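Local coordinates for aminotransferase, class V family protein (Trichomonas vaginalis, PDB 5F8V), which probably catalyses the pyridoxal phosphate-dependent interconversion of O-phospho-L-serine and 2-oxoglutarate with 3-phosphooxypyruvate and L-glutamate in the serine biosynthesis pathway, at residues Ala11-Val16 with Gly205-Ser210; Ala26-Trp31 with Pro247-Tyr252; Ser83-Asn88 with Cys195-Ala200; Tyr98-Thr103 with Lys107-Cys112; Lys259-Lys264 with Ala268-Leu273. All coordinates share one frame; numbering follows the deposited sequence.

In the fold
These five contacts illustrate how chemistry follows place in a dimeric enzyme fold. Interactions 1 and 3 lie deepest: strands 209-215 and 193-199 are sheet neighbours, linked by a probable hydrogen bond, A200 N to M209 O, 2.8 Å, and each contact is almost wholly apolar. Interaction 2 is buried too, farther from the chain's centre, with F249 stacked on its counterpart in the second subunit, and it adds a hydrogen bond and paired aromatic rings; it touches interaction 1 through L206 with F249. Interaction 4, its centre about 35 Å from that of interaction 2, joins a strand end to its following helix and connects to interaction 3 through S83 and E111. Interaction 5 shares helix 248-263 with interaction 2 and runs from a buried methionine to exposed residues.

Interaction 1: residues Ala11-Val16 with Gly205-Ser210; sequences AGPAAV and GLAGMS
P13, whose ring CG touches the methyl of A207, has its carbonyl oxygen bonded to the hydroxyl of S10, and the same OG takes the backbone N-H of G12. One serine oxygen thus ties together both ends of the G12-P13 unit. The geometry of that unit is demanding. G12 has a backbone shape (phi 160°) that glycine adopts readily because it has no CB; the peptide bond before P13 is cis, and the proline ring faces 205-210.

Between the segments the contact is thin and apolar. P13 CG stands 4.2 Å from A207 CB, and the two meet as ring carbon against methyl. Further along, V16 CG2 lies 4.2 Å from G205 CA; the valine sits off a staggered position (chi1 147°) and brings this branch to a backbone that carries no side chain. G205, like G12, has positive phi. No hydrogen bond links the two segments, which together bury some 120 Å².

Polar fixing comes from around the contact: V16 N is bonded to E40 OE2 of the second subunit, which also packs V41 on P13 and P246 on A207. K202, three residues before G205, carries the pyridoxal phosphate, and the pairing of an N-terminal glycine-proline loop with the loop after this lysine is consistent with a place near the cofactor lysine at the dimer interface of this class-V aminotransferase.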
# COMPACT_ATOMS: atom_id res chain seq x y z
N ALA A 11 12.44 7.81 -12.73
CA ALA A 11 11.57 6.86 -13.39
C ALA A 11 10.41 6.41 -12.50
O ALA A 11 9.41 5.94 -13.01
CB ALA A 11 12.37 5.65 -13.85
N GLY A 12 10.55 6.53 -11.18
CA GLY A 12 9.51 6.05 -10.25
C GLY A 12 10.03 5.82 -8.84
O GLY A 12 10.97 5.04 -8.68
N PRO A 13 9.46 6.44 -7.80
CA PRO A 13 8.41 7.46 -7.90
C PRO A 13 8.88 8.72 -8.62
O PRO A 13 10.08 8.99 -8.72
CB PRO A 13 8.07 7.75 -6.44
CG PRO A 13 8.38 6.49 -5.73
CD PRO A 13 9.57 5.92 -6.43
N ALA A 14 7.92 9.46 -9.16
CA ALA A 14 8.18 10.45 -10.19
C ALA A 14 7.61 11.81 -9.83
O ALA A 14 6.89 11.96 -8.85
CB ALA A 14 7.59 9.97 -11.50
N ALA A 15 7.93 12.79 -10.68
CA ALA A 15 7.47 14.17 -10.54
C ALA A 15 5.95 14.25 -10.49
O ALA A 15 5.25 13.51 -11.18
CB ALA A 15 8.01 15.03 -11.68
N VAL A 16 5.46 15.16 -9.66
CA VAL A 16 4.05 15.37 -9.43
C VAL A 16 3.77 16.86 -9.72
O VAL A 16 4.68 17.68 -9.63
CB VAL A 16 3.70 14.92 -7.98
CG1 VAL A 16 2.60 15.72 -7.33
CG2 VAL A 16 3.34 13.43 -7.99
N GLY A 205 0.76 9.53 -8.52
CA GLY A 205 1.10 9.95 -7.17
C GLY A 205 1.89 9.01 -6.28
O GLY A 205 3.06 8.76 -6.54
N LEU A 206 1.25 8.51 -5.23
CA LEU A 206 1.97 7.83 -4.15
C LEU A 206 2.26 6.39 -4.47
O LEU A 206 1.37 5.68 -4.95
CB LEU A 206 1.19 7.86 -2.84
CG LEU A 206 1.46 9.04 -1.93
CD1 LEU A 206 0.72 10.29 -2.39
CD2 LEU A 206 1.07 8.66 -0.51
N ALA A 207 3.48 5.96 -4.16
CA ALA A 207 3.80 4.54 -4.16
C ALA A 207 3.04 3.85 -3.04
O ALA A 207 2.74 4.46 -2.02
CB ALA A 207 5.29 4.33 -3.99
N GLY A 208 2.74 2.57 -3.24
CA GLY A 208 1.98 1.76 -2.30
C GLY A 208 0.56 1.44 -2.76
O GLY A 208 -0.13 0.66 -2.10
N MET A 209 0.14 2.02 -3.89
CA MET A 209 -1.23 1.89 -4.40
C MET A 209 -1.24 1.64 -5.91
O MET A 209 -0.42 2.20 -6.64
CB MET A 209 -2.03 3.16 -4.08
CG MET A 209 -3.51 3.12 -4.48
SD MET A 209 -3.87 3.73 -6.14
CE MET A 209 -3.79 5.49 -5.83
N SER A 210 -2.20 0.82 -6.35
CA SER A 210 -2.42 0.54 -7.77
C SER A 210 -3.89 0.72 -8.13
O SER A 210 -4.79 0.49 -7.30
CB SER A 210 -2.01 -0.89 -8.12
OG SER A 210 -0.64 -1.14 -7.84

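Interaction 2: residues Ala26-Trp31 with Pro247-Tyr252; sequences AEMTNW and PTFAIY
Y252 turns the edge of its ring to the face of the W31 pyrrole ring in an offset edge-to-face pair, with centroids 5.3 Å apart and planes at 85°. Its CE1 makes the closest approach, 3.7 Å from W31 NE1. At its own edge, in plane, the tyrosine ring meets E27 OE1 and the carbonyl oxygen of F249, while its CD2 lies over one face of the F249 ring. The E27 carboxyl carbon in turn sits at the edge of the indole, in its plane, so that tryptophan and tyrosine share the glutamate between them.

The polar link is short: Y252 OH donates to E27 OE1 at 2.6 Å, through the anti lone pair of that oxygen. Carboxylate and ring planes stand 50° apart. E27 CG lies between the backbone N and the carbonyl carbon (chi1 74°), and the extended chain beyond it carries the carboxylate to the tyrosine. H256 NE2 also bonds to OE1, a second grip that would probably stabilise its negative charge.

Beside this pair, M28 crosses F249 at about a right angle, its CE 4.1 Å from F249 CZ after two bends in the chain. F249 stacks on F249 of the second subunit, and M28 meets its own counterpart there. A loop leaving helix 18-26 is thereby fastened to the first turn of helix 248-263 at an aromatic dimer interface.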
# COMPACT_ATOMS: atom_id res chain seq x y z
N ALA A 26 -1.74 22.84 1.84
CA ALA A 26 -2.66 23.87 2.35
C ALA A 26 -3.85 23.34 3.17
O ALA A 26 -4.32 24.02 4.07
CB ALA A 26 -3.17 24.74 1.20
N GLU A 27 -4.33 22.13 2.86
CA GLU A 27 -5.43 21.52 3.62
C GLU A 27 -4.98 20.35 4.53
O GLU A 27 -5.81 19.55 4.96
CB GLU A 27 -6.55 21.09 2.66
CG GLU A 27 -6.27 19.85 1.81
CD GLU A 27 -7.19 19.71 0.60
OE1 GLU A 27 -6.93 18.81 -0.23
OE2 GLU A 27 -8.17 20.47 0.45
N MET A 28 -3.68 20.30 4.85
CA MET A 28 -3.09 19.15 5.54
C MET A 28 -3.61 18.94 6.96
O MET A 28 -3.73 17.81 7.41
CB MET A 28 -1.56 19.27 5.57
CG MET A 28 -0.79 18.15 6.27
SD MET A 28 -1.05 16.50 5.59
CE MET A 28 -0.27 16.70 4.00
N THR A 29 -3.91 20.03 7.67
CA THR A 29 -4.43 19.96 9.04
C THR A 29 -5.96 20.00 9.12
O THR A 29 -6.54 19.62 10.14
CB THR A 29 -3.86 21.09 9.93
OG1 THR A 29 -4.45 22.34 9.57
CG2 THR A 29 -2.35 21.18 9.78
N ASN A 30 -6.60 20.46 8.04
CA ASN A 30 -8.05 20.54 8.00
C ASN A 30 -8.58 20.37 6.59
O ASN A 30 -8.54 21.30 5.77
CB ASN A 30 -8.53 21.87 8.60
CG ASN A 30 -9.98 21.83 9.04
OD1 ASN A 30 -10.82 21.21 8.38
ND2 ASN A 30 -10.28 22.47 10.16
N TRP A 31 -9.09 19.16 6.32
CA TRP A 31 -9.56 18.78 4.99
C TRP A 31 -11.06 19.04 4.85
O TRP A 31 -11.86 18.54 5.65
CB TRP A 31 -9.25 17.30 4.74
CG TRP A 31 -9.77 16.79 3.46
CD1 TRP A 31 -9.52 17.28 2.21
CD2 TRP A 31 -10.63 15.66 3.28
NE1 TRP A 31 -10.18 16.53 1.27
CE2 TRP A 31 -10.87 15.53 1.90
CE3 TRP A 31 -11.23 14.75 4.16
CZ2 TRP A 31 -11.68 14.51 1.37
CZ3 TRP A 31 -12.03 13.74 3.64
CH2 TRP A 31 -12.25 13.63 2.26
N PRO A 247 -5.92 2.55 0.99
CA PRO A 247 -4.83 3.52 1.20
C PRO A 247 -5.31 4.94 0.93
O PRO A 247 -5.10 5.48 -0.16
CB PRO A 247 -3.76 3.06 0.21
CG PRO A 247 -4.54 2.44 -0.91
CD PRO A 247 -5.75 1.81 -0.27
N THR A 248 -5.97 5.53 1.93
CA THR A 248 -6.79 6.73 1.73
C THR A 248 -6.02 7.94 1.21
O THR A 248 -6.46 8.61 0.27
CB THR A 248 -7.56 7.11 3.02
OG1 THR A 248 -6.65 7.19 4.11
CG2 THR A 248 -8.62 6.07 3.36
N PHE A 249 -4.85 8.22 1.79
CA PHE A 249 -4.06 9.37 1.33
C PHE A 249 -3.64 9.23 -0.13
O PHE A 249 -3.62 10.21 -0.87
CB PHE A 249 -2.85 9.63 2.23
CG PHE A 249 -2.20 10.97 1.99
CD1 PHE A 249 -1.10 11.09 1.15
CD2 PHE A 249 -2.71 12.11 2.59
CE1 PHE A 249 -0.51 12.33 0.92
CE2 PHE A 249 -2.13 13.36 2.38
CZ PHE A 249 -1.03 13.47 1.54
N ALA A 250 -3.32 8.00 -0.56
CA ALA A 250 -2.95 7.76 -1.95
C ALA A 250 -4.11 8.02 -2.91
O ALA A 250 -3.91 8.58 -4.00
CB ALA A 250 -2.42 6.34 -2.11
N ILE A 251 -5.32 7.64 -2.50
CA ILE A 251 -6.51 7.79 -3.33
C ILE A 251 -6.90 9.26 -3.43
O ILE A 251 -7.14 9.76 -4.53
CB ILE A 251 -7.70 6.94 -2.80
CG1 ILE A 251 -7.37 5.44 -2.93
CG2 ILE A 251 -8.99 7.25 -3.56
CD1 ILE A 251 -8.09 4.56 -1.93
N TYR A 252 -6.96 9.92 -2.28
CA TYR A 252 -7.15 11.38 -2.19
C TYR A 252 -6.15 12.14 -3.08
O TYR A 252 -6.53 13.06 -3.81
CB TYR A 252 -7.02 11.84 -0.72
CG TYR A 252 -6.51 13.25 -0.49
CD1 TYR A 252 -7.37 14.34 -0.43
CD2 TYR A 252 -5.14 13.49 -0.31
CE1 TYR A 252 -6.90 15.62 -0.21
CE2 TYR A 252 -4.66 14.78 -0.10
CZ TYR A 252 -5.54 15.83 -0.05
OH TYR A 252 -5.06 17.10 0.16

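Interaction 3: residues Ser83-Asn88 with Cys195-Ala200; sequences SAIPFN and CIFACA
I85 and C195 meet end-on, the isoleucine sending its CD1 to the cysteine sulfur at 3.8 Å. Two successive turns in the side chain (chi1 -69°, chi2 -60°) bring that methyl to SG, which, anti to the C195 backbone N, lies on the helix side of the strand. The preceding carbon of the same branch, CG1, approaches F197 CE1 obliquely at 4.4 Å. C195 and F197, two residues apart on an extended strand, both direct their side chains to this side, whereas I196 between them points away; one isoleucine therefore spans the pair.

The helix behind I85 is kinked at P86, which has no N-H to give to the turn before. N88 reinforces the turn there: its ND2 donates almost straight (168°) to A84 O at 2.8 Å, approaching from above the carbonyl plane, and its backbone N bonds to the same oxygen at 3.0 Å.

I85 also touches I175 and Y150, so helix 78-89 lies across several strands at once. Strand 193-199 sits in the mixed sheet between 174-177, parallel to it, and 209-215, antiparallel, with Y152 of strand 148-154 also against F197.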
# COMPACT_ATOMS: atom_id res chain seq x y z
N SER A 83 1.26 -11.11 -9.32
CA SER A 83 0.83 -12.32 -8.62
C SER A 83 -0.69 -12.50 -8.71
O SER A 83 -1.16 -13.60 -9.01
CB SER A 83 1.24 -12.26 -7.16
OG SER A 83 2.61 -11.97 -7.03
N ALA A 84 -1.43 -11.43 -8.48
CA ALA A 84 -2.89 -11.50 -8.43
C ALA A 84 -3.53 -11.82 -9.78
O ALA A 84 -4.57 -12.47 -9.82
CB ALA A 84 -3.48 -10.21 -7.86
N ILE A 85 -2.90 -11.40 -10.88
CA ILE A 85 -3.46 -11.62 -12.22
C ILE A 85 -3.78 -13.11 -12.49
O ILE A 85 -4.93 -13.44 -12.78
CB ILE A 85 -2.58 -10.99 -13.34
CG1 ILE A 85 -2.62 -9.44 -13.30
CG2 ILE A 85 -2.97 -11.50 -14.73
CD1 ILE A 85 -3.98 -8.78 -13.49
N PRO A 86 -2.77 -14.01 -12.39
CA PRO A 86 -3.09 -15.42 -12.64
C PRO A 86 -4.04 -16.05 -11.61
O PRO A 86 -4.90 -16.83 -12.01
CB PRO A 86 -1.71 -16.11 -12.63
CG PRO A 86 -0.79 -15.15 -11.95
CD PRO A 86 -1.32 -13.79 -12.27
N PHE A 87 -3.91 -15.71 -10.33
CA PHE A 87 -4.88 -16.15 -9.31
C PHE A 87 -6.31 -15.87 -9.76
O PHE A 87 -7.17 -16.75 -9.65
CB PHE A 87 -4.66 -15.47 -7.95
CG PHE A 87 -3.66 -16.15 -7.08
CD1 PHE A 87 -3.93 -17.42 -6.55
CD2 PHE A 87 -2.44 -15.54 -6.77
CE1 PHE A 87 -3.00 -18.05 -5.75
CE2 PHE A 87 -1.52 -16.18 -5.97
CZ PHE A 87 -1.80 -17.43 -5.45
N ASN A 88 -6.53 -14.67 -10.30
CA ASN A 88 -7.86 -14.16 -10.65
C ASN A 88 -8.41 -14.55 -12.02
O ASN A 88 -9.62 -14.64 -12.18
CB ASN A 88 -7.89 -12.62 -10.52
CG ASN A 88 -8.04 -12.15 -9.09
OD1 ASN A 88 -9.16 -12.03 -8.58
ND2 ASN A 88 -6.92 -11.84 -8.43
N CYS A 195 -8.24 -6.86 -18.52
CA CYS A 195 -7.77 -6.13 -17.35
C CYS A 195 -6.66 -5.12 -17.68
O CYS A 195 -5.77 -5.41 -18.47
CB CYS A 195 -7.27 -7.11 -16.29
SG CYS A 195 -6.61 -6.35 -14.78
N ILE A 196 -6.75 -3.94 -17.09
CA ILE A 196 -5.68 -2.95 -17.13
C ILE A 196 -5.32 -2.63 -15.70
O ILE A 196 -6.21 -2.50 -14.85
CB ILE A 196 -6.10 -1.67 -17.89
CG1 ILE A 196 -6.12 -1.94 -19.40
CG2 ILE A 196 -5.17 -0.50 -17.60
CD1 ILE A 196 -6.83 -0.89 -20.22
N PHE A 197 -4.03 -2.50 -15.44
CA PHE A 197 -3.56 -2.05 -14.14
C PHE A 197 -2.36 -1.12 -14.23
O PHE A 197 -1.63 -1.11 -15.23
CB PHE A 197 -3.28 -3.24 -13.20
CG PHE A 197 -2.04 -4.01 -13.53
CD1 PHE A 197 -2.04 -4.94 -14.57
CD2 PHE A 197 -0.87 -3.84 -12.78
CE1 PHE A 197 -0.89 -5.67 -14.86
CE2 PHE A 197 0.28 -4.55 -13.09
CZ PHE A 197 0.27 -5.47 -14.12
N ALA A 198 -2.19 -0.34 -13.16
CA ALA A 198 -1.12 0.64 -13.05
C ALA A 198 -0.85 0.97 -11.59
O ALA A 198 -1.78 1.29 -10.85
CB ALA A 198 -1.50 1.91 -13.80
N CYS A 199 0.42 0.88 -11.19
CA CYS A 199 0.84 1.41 -9.89
C CYS A 199 0.80 2.93 -9.99
O CYS A 199 0.94 3.48 -11.07
CB CYS A 199 2.24 0.90 -9.55
SG CYS A 199 3.54 1.45 -10.68
N ALA A 200 0.56 3.61 -8.86
CA ALA A 200 0.37 5.07 -8.88
C ALA A 200 1.65 5.91 -9.08
O ALA A 200 1.54 7.05 -9.56
CB ALA A 200 -0.36 5.53 -7.63

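Interaction 4: residues Tyr98-Thr103 with Lys107-Cys112; sequences YLCTGT and KAFDEC
Y98 lies with one ring face against the backbone of F109, whose CA stands 4.0 Å from the ring centroid and only 27° off its normal, a CH-pi contact. Past that point the tyrosine runs along the helix: CE1 faces the methyl of A108, and OH lies 3.4 Å from C112 CB. The sulfur of C112 sits obliquely beside the same ring. At the base of the tyrosine, Y98 CB packs on F109 CD2, and the C100 sulfur comes within 3.6 Å of F109 CB, oblique to the phenyl ring.

The second shell fixes the tyrosine's polar end. Y98 OH donates to a water at 2.7 Å, and the water passes a hydrogen on to A108 O at 2.8 Å; Y150 OH is a further partner of the phenol. CG of Y98 lies anti to its carbonyl carbon (chi1 -78°), which lays the ring along the helix.

Farther out, K107 N donates to T103 O at 2.9 Å, the first helical turn after the N-cap residue G102, and T103 OG1 is held by Q160. E111 OE2 binds S83 and also I229 N of the second subunit.

F109 and C112 go on to pack against V122 of strand 121-124, which runs parallel to strand 95-98 beside it. Strand, turn, helix and strand make a beta-alpha-beta crossover, with Y98 packed between its first strand and its helix.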
# COMPACT_ATOMS: atom_id res chain seq x y z
N TYR A 98 2.13 -14.69 -22.31
CA TYR A 98 2.89 -13.50 -21.90
C TYR A 98 3.78 -13.06 -23.06
O TYR A 98 4.59 -13.85 -23.54
CB TYR A 98 3.73 -13.83 -20.67
CG TYR A 98 2.93 -13.86 -19.39
CD1 TYR A 98 2.91 -12.76 -18.53
CD2 TYR A 98 2.15 -14.97 -19.04
CE1 TYR A 98 2.17 -12.76 -17.37
CE2 TYR A 98 1.39 -14.97 -17.87
CZ TYR A 98 1.41 -13.86 -17.04
OH TYR A 98 0.68 -13.83 -15.89
N LEU A 99 3.61 -11.82 -23.52
CA LEU A 99 4.54 -11.23 -24.48
C LEU A 99 5.54 -10.40 -23.68
O LEU A 99 5.15 -9.42 -23.03
CB LEU A 99 3.82 -10.36 -25.51
CG LEU A 99 4.72 -9.58 -26.48
CD1 LEU A 99 5.33 -10.49 -27.53
CD2 LEU A 99 3.96 -8.44 -27.14
N CYS A 100 6.80 -10.79 -23.74
CA CYS A 100 7.86 -10.14 -22.97
C CYS A 100 8.67 -9.23 -23.88
O CYS A 100 9.50 -9.69 -24.66
CB CYS A 100 8.76 -11.20 -22.32
SG CYS A 100 7.88 -12.33 -21.20
N THR A 101 8.41 -7.93 -23.80
CA THR A 101 9.11 -6.93 -24.61
C THR A 101 10.24 -6.23 -23.85
O THR A 101 11.00 -5.47 -24.44
CB THR A 101 8.13 -5.86 -25.12
OG1 THR A 101 7.45 -5.26 -24.01
CG2 THR A 101 7.11 -6.49 -26.09
N GLY A 102 10.34 -6.47 -22.55
CA GLY A 102 11.35 -5.82 -21.72
C GLY A 102 11.34 -6.38 -20.32
O GLY A 102 10.85 -7.48 -20.08
N THR A 103 11.86 -5.60 -19.37
CA THR A 103 12.07 -6.08 -18.01
C THR A 103 10.77 -6.36 -17.23
O THR A 103 10.69 -7.37 -16.57
CB THR A 103 12.96 -5.10 -17.22
OG1 THR A 103 14.19 -4.92 -17.93
CG2 THR A 103 13.26 -5.61 -15.82
N LYS A 107 9.34 -9.83 -15.90
CA LYS A 107 9.07 -10.03 -14.47
C LYS A 107 7.67 -10.60 -14.21
O LYS A 107 7.50 -11.48 -13.38
CB LYS A 107 9.24 -8.73 -13.65
CG LYS A 107 10.67 -8.23 -13.42
CD LYS A 107 11.68 -9.31 -13.04
CE LYS A 107 11.38 -9.99 -11.71
NZ LYS A 107 11.76 -11.43 -11.72
N ALA A 108 6.68 -10.11 -14.93
CA ALA A 108 5.30 -10.61 -14.77
C ALA A 108 5.19 -12.07 -15.20
O ALA A 108 4.60 -12.90 -14.50
CB ALA A 108 4.32 -9.74 -15.54
N PHE A 109 5.80 -12.37 -16.35
CA PHE A 109 5.92 -13.74 -16.84
C PHE A 109 6.58 -14.65 -15.81
O PHE A 109 6.06 -15.74 -15.53
CB PHE A 109 6.68 -13.75 -18.17
CG PHE A 109 7.14 -15.11 -18.62
CD1 PHE A 109 8.49 -15.47 -18.53
CD2 PHE A 109 6.25 -16.03 -19.17
CE1 PHE A 109 8.93 -16.72 -18.97
CE2 PHE A 109 6.68 -17.28 -19.60
CZ PHE A 109 8.02 -17.63 -19.50
N ASP A 110 7.70 -14.20 -15.23
CA ASP A 110 8.47 -15.03 -14.28
C ASP A 110 7.69 -15.32 -13.00
O ASP A 110 7.82 -16.41 -12.43
CB ASP A 110 9.80 -14.36 -13.92
CG ASP A 110 10.80 -14.34 -15.08
OD1 ASP A 110 10.71 -15.16 -16.01
OD2 ASP A 110 11.70 -13.48 -15.05
N GLU A 111 6.89 -14.36 -12.53
CA GLU A 111 6.08 -14.58 -11.33
C GLU A 111 4.98 -15.63 -11.57
O GLU A 111 4.78 -16.51 -10.73
CB GLU A 111 5.51 -13.26 -10.79
CG GLU A 111 4.50 -13.35 -9.65
CD GLU A 111 5.04 -13.95 -8.35
OE1 GLU A 111 6.19 -14.43 -8.29
OE2 GLU A 111 4.28 -13.95 -7.36
N CYS A 112 4.31 -15.55 -12.72
CA CYS A 112 3.33 -16.57 -13.10
C CYS A 112 3.98 -17.97 -13.25
O CYS A 112 3.45 -18.96 -12.76
CB CYS A 112 2.60 -16.18 -14.38
SG CYS A 112 1.15 -17.21 -14.74
O HOH W 1 1.86 -12.32 -14.02

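Interaction 5: residues Lys259-Lys264 with Ala268-Leu273; sequences KWIEEK and AAMDAL
M270 supplies most of the apolar contact, laying its side chain along two residues of the preceding helix, CG against I261 and SD toward W260. Its CG lies 3.9 Å from I261 CG2, the branch anti to the backbone N, and the side chains cross there at about a right angle. I261 also packs on L62 of helix 46-63, and I261 and M270 both touch N351.

The Met-aromatic contact comes next. The thioether bends at chi2 and again at chi3 (-27°), carrying SD to 4.2 Å from W260 CZ3. Relative to the centroid of the six-membered ring the sulfur is 5.1 Å away and 50° off the normal, an oblique placement. K264, just past the end of the tryptophan's helix, lays CG over one face of the indole, toward the rim.

Where the helix ends, backbone meets methyl: K264 O stands 3.4 Å from A269 CB, a packing contact with no hydrogen bond across the segments.

Charged partners lie to the sides. E262 pairs with R58, E263 with R23 and D271 with R302, each joining one helix of the hairpin to a neighbouring part of the chain.

Segments 259-264 and 268-273 share no hydrogen bond or salt bridge, so their contact rests on apolar packing and the sulfur-aromatic approach, and the salt bridges tie them outward.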
# COMPACT_ATOMS: atom_id res chain seq x y z
N LYS A 259 -8.04 15.64 -11.17
CA LYS A 259 -8.57 16.99 -11.37
C LYS A 259 -7.57 17.82 -12.17
O LYS A 259 -7.94 18.48 -13.14
CB LYS A 259 -8.83 17.68 -10.03
CG LYS A 259 -9.89 17.05 -9.14
CD LYS A 259 -9.78 17.59 -7.72
CE LYS A 259 -10.77 16.93 -6.78
NZ LYS A 259 -10.49 17.26 -5.35
N TRP A 260 -6.30 17.79 -11.78
CA TRP A 260 -5.28 18.53 -12.51
C TRP A 260 -5.22 18.14 -13.99
O TRP A 260 -5.09 19.02 -14.83
CB TRP A 260 -3.91 18.38 -11.84
CG TRP A 260 -2.80 19.00 -12.60
CD1 TRP A 260 -2.38 20.31 -12.54
CD2 TRP A 260 -1.94 18.35 -13.53
NE1 TRP A 260 -1.31 20.50 -13.38
CE2 TRP A 260 -1.02 19.31 -14.00
CE3 TRP A 260 -1.87 17.04 -14.01
CZ2 TRP A 260 -0.05 19.00 -14.94
CZ3 TRP A 260 -0.88 16.73 -14.96
CH2 TRP A 260 0.01 17.71 -15.40
N ILE A 261 -5.33 16.86 -14.30
CA ILE A 261 -5.37 16.39 -15.69
C ILE A 261 -6.58 16.95 -16.43
O ILE A 261 -6.46 17.37 -17.58
CB ILE A 261 -5.37 14.85 -15.80
CG1 ILE A 261 -4.05 14.26 -15.28
CG2 ILE A 261 -5.59 14.40 -17.24
CD1 ILE A 261 -4.06 12.76 -15.10
N GLU A 262 -7.74 16.96 -15.77
CA GLU A 262 -8.95 17.53 -16.38
C GLU A 262 -8.77 19.02 -16.66
O GLU A 262 -9.16 19.50 -17.73
CB GLU A 262 -10.19 17.29 -15.51
CG GLU A 262 -10.61 15.84 -15.49
CD GLU A 262 -11.85 15.59 -14.65
OE1 GLU A 262 -11.91 16.05 -13.49
OE2 GLU A 262 -12.77 14.91 -15.15
N GLU A 263 -8.15 19.73 -15.72
CA GLU A 263 -7.88 21.17 -15.86
C GLU A 263 -7.01 21.48 -17.09
O GLU A 263 -7.19 22.52 -17.74
CB GLU A 263 -7.21 21.74 -14.59
CG GLU A 263 -8.14 21.82 -13.38
CD GLU A 263 -7.43 22.01 -12.04
OE1 GLU A 263 -6.26 22.45 -12.00
OE2 GLU A 263 -8.06 21.73 -11.01
N LYS A 264 -6.08 20.58 -17.40
CA LYS A 264 -5.17 20.73 -18.55
C LYS A 264 -5.71 20.20 -19.89
O LYS A 264 -4.98 20.21 -20.89
CB LYS A 264 -3.81 20.07 -18.23
CG LYS A 264 -3.11 20.62 -16.99
CD LYS A 264 -2.71 22.08 -17.16
CE LYS A 264 -1.96 22.59 -15.94
NZ LYS A 264 -1.64 24.04 -16.10
N ALA A 268 -6.28 13.32 -24.13
CA ALA A 268 -5.83 13.66 -25.48
C ALA A 268 -4.85 14.83 -25.44
O ALA A 268 -3.87 14.86 -26.19
CB ALA A 268 -7.02 13.96 -26.39
N ALA A 269 -5.11 15.80 -24.56
CA ALA A 269 -4.18 16.89 -24.31
C ALA A 269 -2.86 16.40 -23.69
O ALA A 269 -1.80 16.91 -24.04
CB ALA A 269 -4.81 17.95 -23.42
N MET A 270 -2.93 15.42 -22.77
CA MET A 270 -1.73 14.82 -22.19
C MET A 270 -0.89 14.15 -23.28
O MET A 270 0.32 14.30 -23.33
CB MET A 270 -2.05 13.77 -21.11
CG MET A 270 -2.64 14.25 -19.77
SD MET A 270 -1.89 15.63 -18.85
CE MET A 270 -0.16 15.63 -19.33
N ASP A 271 -1.56 13.40 -24.16
CA ASP A 271 -0.89 12.73 -25.26
C ASP A 271 -0.14 13.73 -26.15
O ASP A 271 1.00 13.47 -26.52
CB ASP A 271 -1.90 11.91 -26.07
CG ASP A 271 -1.23 11.03 -27.10
OD1 ASP A 271 -0.18 10.42 -26.80
OD2 ASP A 271 -1.76 10.95 -28.22
N ALA A 272 -0.77 14.86 -26.47
CA ALA A 272 -0.13 15.91 -27.29
C ALA A 272 1.06 16.56 -26.58
O ALA A 272 2.11 16.77 -27.20
CB ALA A 272 -1.14 16.97 -27.71
N LEU A 273 0.91 16.86 -25.29
CA LEU A 273 2.01 17.48 -24.53
C LEU A 273 3.18 16.52 -24.32
O LEU A 273 4.34 16.91 -24.42
CB LEU A 273 1.52 18.01 -23.19
CG LEU A 273 0.51 19.16 -23.27
CD1 LEU A 273 0.00 19.48 -21.87
CD2 LEU A 273 1.10 20.40 -23.94